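Side-chain contacts in neck and C-terminal motor domain of Kar3 (Candida glabrata, PDB 4GKR), which probably acts as a microtubule-dependent ATPase motor of the kinesin-14 family, binding magnesium and ADP in a P-loop nucleotide pocket: residues 90-95 with 133-138; 161-166 with 235-240. All coordinates share one frame; numbering follows the deposited sequence.

Interaction 1: residues 90-95 with 133-138; sequences EIFKEV and PATINH
Phe92 and Ala134 are the residues of 90-95 and 133-138 whose CA atoms come nearest, 7.2 Å apart, so side chains rather than main chains bridge the gap. Both segments belong to the kinesin motor domain, a P-loop NTPase fold whose helices pack on a central mixed sheet. In 133-138 the bonds from Asn137 N to Pro133 O and from His138 N to Ala134 O are the i to i+4 links of a regular alpha-helix. In 90-95, by contrast, Val95 N reaches back three residues to Phe92 O, and Val95 stands at the N-cap position of helix 96-99.

One ring carries the contact. CG of Phe92 is anti to the backbone N (chi1 -164°), which directs the phenyl group across to helix 131-147. Ala134 CB lies over one face of that ring, 3.7 Å from its centroid and 22° off the normal: a CH-pi contact displaced toward CD1 and CE1. The far edge of Phe92 turns to His138 in an offset edge-to-face pair, with centroids 5.3 Å apart and planes at 65°. Ala134 and His138 are one helical turn apart, which explains why one phenyl group can meet both.

Thr135 OG1 also lies at the Phe92 edge, near the ring plane, but its hydrogen bond is made to Ile131 O, within its own helix. The imidazole has further support: His138 NE2 is hydrogen-bonded to the Gln100 side chain, and the ring meets that of Trp142. Ile99 touches both Phe92 and Thr135, so helix 96-99 joins the cluster. At the histidine end, the nearest pair is Phe92 CE2 and His138 ND1, 3.5 Å apart.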
loop_
_atom_site.group_PDB
_atom_site.type_symbol
_atom_site.label_atom_id
_atom_site.label_comp_id
_atom_site.label_asym_id
_atom_site.label_seq_id
_atom_site.Cartn_x
_atom_site.Cartn_y
_atom_site.Cartn_z
ATOM N N GLU A 90 15.088 6.042 -0.010
ATOM C CA GLU A 90 15.751 4.799 -0.377
ATOM C C GLU A 90 14.701 3.748 -0.705
ATOM O O GLU A 90 14.826 3.003 -1.675
ATOM C CB GLU A 90 16.697 4.326 0.744
ATOM N N ILE A 91 13.646 3.725 0.095
ATOM C CA ILE A 91 12.546 2.803 -0.103
ATOM C C ILE A 91 11.831 3.007 -1.438
ATOM O O ILE A 91 11.377 2.041 -2.047
ATOM C CB ILE A 91 11.580 2.839 1.094
ATOM C CG1 ILE A 91 12.173 1.988 2.221
ATOM C CG2 ILE A 91 10.196 2.342 0.699
ATOM C CD1 ILE A 91 11.358 1.960 3.487
ATOM N N PHE A 92 11.742 4.244 -1.911
ATOM C CA PHE A 92 11.101 4.458 -3.204
ATOM C C PHE A 92 11.891 3.910 -4.399
ATOM O O PHE A 92 11.292 3.513 -5.408
ATOM C CB PHE A 92 10.703 5.914 -3.442
ATOM C CG PHE A 92 9.727 6.070 -4.565
ATOM C CD1 PHE A 92 8.380 5.748 -4.379
ATOM C CD2 PHE A 92 10.151 6.461 -5.825
ATOM C CE1 PHE A 92 7.465 5.855 -5.416
ATOM C CE2 PHE A 92 9.240 6.550 -6.874
ATOM C CZ PHE A 92 7.895 6.257 -6.665
ATOM N N LYS A 93 13.221 3.879 -4.289
ATOM C CA LYS A 93 14.067 3.323 -5.358
ATOM C C LYS A 93 13.624 1.889 -5.670
ATOM O O LYS A 93 13.525 1.513 -6.833
ATOM C CB LYS A 93 15.558 3.390 -4.992
ATOM N N GLU A 94 13.297 1.133 -4.619
ATOM C CA GLU A 94 12.818 -0.250 -4.717
ATOM C C GLU A 94 11.298 -0.398 -4.953
ATOM O O GLU A 94 10.776 -1.501 -4.890
ATOM C CB GLU A 94 13.253 -1.048 -3.471
ATOM N N VAL A 95 10.597 0.696 -5.237
ATOM C CA VAL A 95 9.147 0.664 -5.525
ATOM C C VAL A 95 8.852 1.265 -6.919
ATOM O O VAL A 95 7.814 0.977 -7.558
ATOM C CB VAL A 95 8.357 1.457 -4.444
ATOM C CG1 VAL A 95 6.916 1.667 -4.839
ATOM C CG2 VAL A 95 8.423 0.756 -3.100
ATOM N N PRO A 133 3.087 10.935 -2.136
ATOM C CA PRO A 133 3.754 12.022 -2.893
ATOM C C PRO A 133 4.863 11.544 -3.845
ATOM O O PRO A 133 4.997 12.083 -4.936
ATOM C CB PRO A 133 4.329 12.929 -1.810
ATOM C CG PRO A 133 4.279 12.139 -0.557
ATOM C CD PRO A 133 3.127 11.178 -0.685
ATOM N N ALA A 134 5.632 10.535 -3.461
ATOM C CA ALA A 134 6.695 10.029 -4.333
ATOM C C ALA A 134 6.125 9.423 -5.623
ATOM O O ALA A 134 6.647 9.664 -6.714
ATOM C CB ALA A 134 7.542 9.008 -3.605
ATOM N N THR A 135 5.053 8.648 -5.488
ATOM C CA THR A 135 4.432 8.033 -6.621
ATOM C C THR A 135 3.950 9.100 -7.566
ATOM O O THR A 135 4.277 9.054 -8.749
ATOM C CB THR A 135 3.280 7.131 -6.182
ATOM O OG1 THR A 135 3.829 6.005 -5.491
ATOM C CG2 THR A 135 2.482 6.632 -7.363
ATOM N N ILE A 136 3.195 10.071 -7.051
ATOM C CA ILE A 136 2.653 11.134 -7.898
ATOM C C ILE A 136 3.788 11.825 -8.650
ATOM O O ILE A 136 3.728 12.004 -9.867
ATOM C CB ILE A 136 1.783 12.137 -7.112
ATOM C CG1 ILE A 136 0.389 11.533 -6.868
ATOM C CG2 ILE A 136 1.646 13.456 -7.867
ATOM C CD1 ILE A 136 -0.363 12.077 -5.661
ATOM N N ASN A 137 4.848 12.152 -7.934
ATOM C CA ASN A 137 5.993 12.806 -8.566
ATOM C C ASN A 137 6.670 11.964 -9.650
ATOM O O ASN A 137 7.032 12.470 -10.717
ATOM C CB ASN A 137 7.019 13.192 -7.519
ATOM C CG ASN A 137 7.788 14.415 -7.914
ATOM O OD1 ASN A 137 7.200 15.488 -8.144
ATOM N ND2 ASN A 137 9.113 14.275 -8.021
ATOM N N HIS A 138 6.818 10.674 -9.371
ATOM C CA HIS A 138 7.463 9.763 -10.277
ATOM C C HIS A 138 6.689 9.663 -11.557
ATOM O O HIS A 138 7.267 9.657 -12.647
ATOM C CB HIS A 138 7.587 8.398 -9.615
ATOM C CG HIS A 138 8.533 7.479 -10.316
ATOM N ND1 HIS A 138 9.875 7.599 -10.200
ATOM C CD2 HIS A 138 8.300 6.430 -11.200
ATOM C CE1 HIS A 138 10.474 6.659 -10.963
ATOM N NE2 HIS A 138 9.510 5.941 -11.572
#

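Interaction 2: residues 161-166 with 235-240. With EDO (1,2-ethanediol), chain E.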
loop_
_atom_site.group_PDB
_atom_site.type_symbol
_atom_site.label_atom_id
_atom_site.label_comp_id
_atom_site.label_asym_id
_atom_site.label_seq_id
_atom_site.Cartn_x
_atom_site.Cartn_y
_atom_site.Cartn_z
ATOM N N GLU A 161 -11.568 7.237 2.851
ATOM C CA GLU A 161 -11.333 6.563 4.119
ATOM C C GLU A 161 -12.492 5.618 4.347
ATOM O O GLU A 161 -13.654 5.977 4.120
ATOM C CB GLU A 161 -11.215 7.564 5.283
ATOM N N ILE A 162 -12.171 4.402 4.761
ATOM C CA ILE A 162 -13.185 3.413 5.087
ATOM C C ILE A 162 -13.131 3.068 6.582
ATOM O O ILE A 162 -12.079 2.695 7.105
ATOM C CB ILE A 162 -13.002 2.149 4.239
ATOM C CG1 ILE A 162 -13.042 2.502 2.761
ATOM C CG2 ILE A 162 -14.087 1.133 4.555
ATOM C CD1 ILE A 162 -13.125 1.288 1.859
ATOM N N TYR A 163 -14.269 3.205 7.255
ATOM C CA TYR A 163 -14.396 2.869 8.670
ATOM C C TYR A 163 -15.709 2.143 8.892
ATOM O O TYR A 163 -16.775 2.677 8.556
ATOM C CB TYR A 163 -14.367 4.136 9.531
ATOM C CG TYR A 163 -14.583 3.868 10.995
ATOM C CD1 TYR A 163 -13.570 3.324 11.771
ATOM C CD2 TYR A 163 -15.802 4.150 11.614
ATOM C CE1 TYR A 163 -13.752 3.073 13.118
ATOM C CE2 TYR A 163 -15.995 3.901 12.977
ATOM C CZ TYR A 163 -14.965 3.357 13.722
ATOM O OH TYR A 163 -15.119 3.085 15.072
ATOM N N ASN A 164 -15.634 0.938 9.469
ATOM C CA ASN A 164 -16.821 0.082 9.689
ATOM C C ASN A 164 -17.677 -0.019 8.430
ATOM O O ASN A 164 -18.905 -0.010 8.475
ATOM C CB ASN A 164 -17.654 0.556 10.897
ATOM N N GLU A 165 -16.983 -0.094 7.299
ATOM C CA GLU A 165 -17.583 -0.234 5.983
ATOM C C GLU A 165 -18.341 1.015 5.515
ATOM O O GLU A 165 -19.173 0.944 4.617
ATOM C CB GLU A 165 -18.418 -1.531 5.886
ATOM C CG GLU A 165 -17.610 -2.790 6.237
ATOM C CD GLU A 165 -17.943 -4.024 5.389
ATOM O OE1 GLU A 165 -19.141 -4.370 5.249
ATOM O OE2 GLU A 165 -16.992 -4.668 4.877
ATOM N N ASN A 166 -18.044 2.156 6.121
ATOM C CA ASN A 166 -18.511 3.434 5.600
ATOM C C ASN A 166 -17.408 4.228 4.920
ATOM O O ASN A 166 -16.343 4.464 5.489
ATOM C CB ASN A 166 -19.183 4.276 6.676
ATOM C CG ASN A 166 -20.569 3.772 7.007
ATOM O OD1 ASN A 166 -21.426 3.614 6.114
ATOM N ND2 ASN A 166 -20.806 3.497 8.292
ATOM N N ASN A 235 -7.223 11.054 15.477
ATOM C CA ASN A 235 -6.109 10.103 15.294
ATOM C C ASN A 235 -6.545 8.693 15.622
ATOM O O ASN A 235 -6.209 7.750 14.896
ATOM C CB ASN A 235 -4.865 10.462 16.130
ATOM C CG ASN A 235 -4.070 11.622 15.545
ATOM O OD1 ASN A 235 -4.119 11.878 14.344
ATOM N ND2 ASN A 235 -3.342 12.345 16.408
ATOM N N GLU A 236 -7.304 8.559 16.712
ATOM C CA GLU A 236 -7.833 7.267 17.075
ATOM C C GLU A 236 -8.688 6.748 15.934
ATOM O O GLU A 236 -8.575 5.583 15.545
ATOM C CB GLU A 236 -8.619 7.316 18.373
ATOM C CG GLU A 236 -8.966 5.930 18.899
ATOM C CD GLU A 236 -7.780 4.968 18.862
ATOM O OE1 GLU A 236 -6.651 5.383 19.253
ATOM O OE2 GLU A 236 -7.971 3.792 18.436
ATOM N N HIS A 237 -9.497 7.636 15.374
ATOM C CA HIS A 237 -10.377 7.282 14.297
ATOM C C HIS A 237 -9.636 6.808 13.100
ATOM O O HIS A 237 -9.929 5.736 12.585
ATOM C CB HIS A 237 -11.278 8.441 13.927
ATOM C CG HIS A 237 -12.278 8.107 12.847
ATOM N ND1 HIS A 237 -13.502 7.610 13.120
ATOM C CD2 HIS A 237 -12.192 8.206 11.452
ATOM C CE1 HIS A 237 -14.175 7.414 11.965
ATOM N NE2 HIS A 237 -13.371 7.775 10.944
ATOM N N SER A 238 -8.658 7.572 12.627
ATOM C CA SER A 238 -7.987 7.159 11.398
ATOM C C SER A 238 -7.110 5.919 11.590
ATOM O O SER A 238 -6.852 5.190 10.637
ATOM C CB SER A 238 -7.206 8.301 10.787
ATOM O OG SER A 238 -6.273 8.706 11.726
ATOM N N SER A 239 -6.685 5.659 12.820
ATOM C CA SER A 239 -5.908 4.454 13.092
ATOM C C SER A 239 -6.778 3.180 13.092
ATOM O O SER A 239 -6.264 2.058 13.070
ATOM C CB SER A 239 -5.154 4.589 14.401
ATOM O OG SER A 239 -5.997 4.142 15.446
ATOM N N ARG A 240 -8.092 3.372 13.127
ATOM C CA ARG A 240 -9.047 2.292 12.950
ATOM C C ARG A 240 -9.680 2.298 11.545
ATOM O O ARG A 240 -10.738 1.732 11.347
ATOM C CB ARG A 240 -10.149 2.403 14.002
ATOM C CG ARG A 240 -9.721 2.027 15.401
ATOM C CD ARG A 240 -10.741 2.520 16.432
ATOM N NE ARG A 240 -10.256 2.307 17.789
ATOM C CZ ARG A 240 -10.776 1.444 18.665
ATOM N NH1 ARG A 240 -11.844 0.723 18.353
ATOM N NH2 ARG A 240 -10.231 1.325 19.878
HETATM C C1 EDO E . -14.163 -2.147 6.895
HETATM O O1 EDO E . -13.453 -1.250 7.752
HETATM C C2 EDO E . -13.695 -1.944 5.459
HETATM O O2 EDO E . -13.918 -3.108 4.652
#
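A backbone oxygen, not a side chain, makes the nearest approach to the Tyr163 ring: Arg240 O lies in the ring plane at its edge, 3.3 Å from Tyr163 CD1. Over one face, toward the rim, comes CE1 of His237, 3.7 Å from Tyr163 CD2. The two rings are inclined at 41°, between a stack and an edge-to-face pair, and so neither. Asn164 CB borders the opposite face. With chi1 at -177° the imidazole of His237 swings away from its own backbone N, and CE1 reaches the tyrosine.

Arg240 CB touches Tyr163 CE1, while the rest of the side chain leads away to a salt bridge with Glu236. There Arg240 NE meets the anti lone pair of Glu236 OE2 at 2.8 Å, nearly straight (173°) and in the guanidinium plane.

Tyr163 opens the type I' turn to Asn166, a two-residue hairpin connection closed by bonds in both directions between their backbones. A 1,2-ethanediol, probably from the crystallisation liquor, lies beside Ile162 and Glu165. The Arg240 side chain is about 10 Å from both ADP and the magnesium ion, and Ser238 to His242, from helix 232-239 into strand 242-252, spell the Ser-Ser-Arg-Ser-His sequence characteristic of kinesin switch I.

In the fold
Interaction 1 closes before interaction 2 opens along the chain, and helix 131-147 of the first is followed directly by strand 152-163 of the second. Their centres are 26 Å apart, on opposite sides of the chain's centre, and the nearest atoms are about 15 Å from each other, so they do not touch. The evidence for a shared framework is strand 242-252: Thr135 and Ile136 pack on Ile247, whereas Ile162 packs on His242 and Ile244, and the strand pairs antiparallel with 152-163. Interaction 1 thus joins helices beside the central sheet, and interaction 2 connects a hairpin of that sheet to the probable first switch region near the nucleotide.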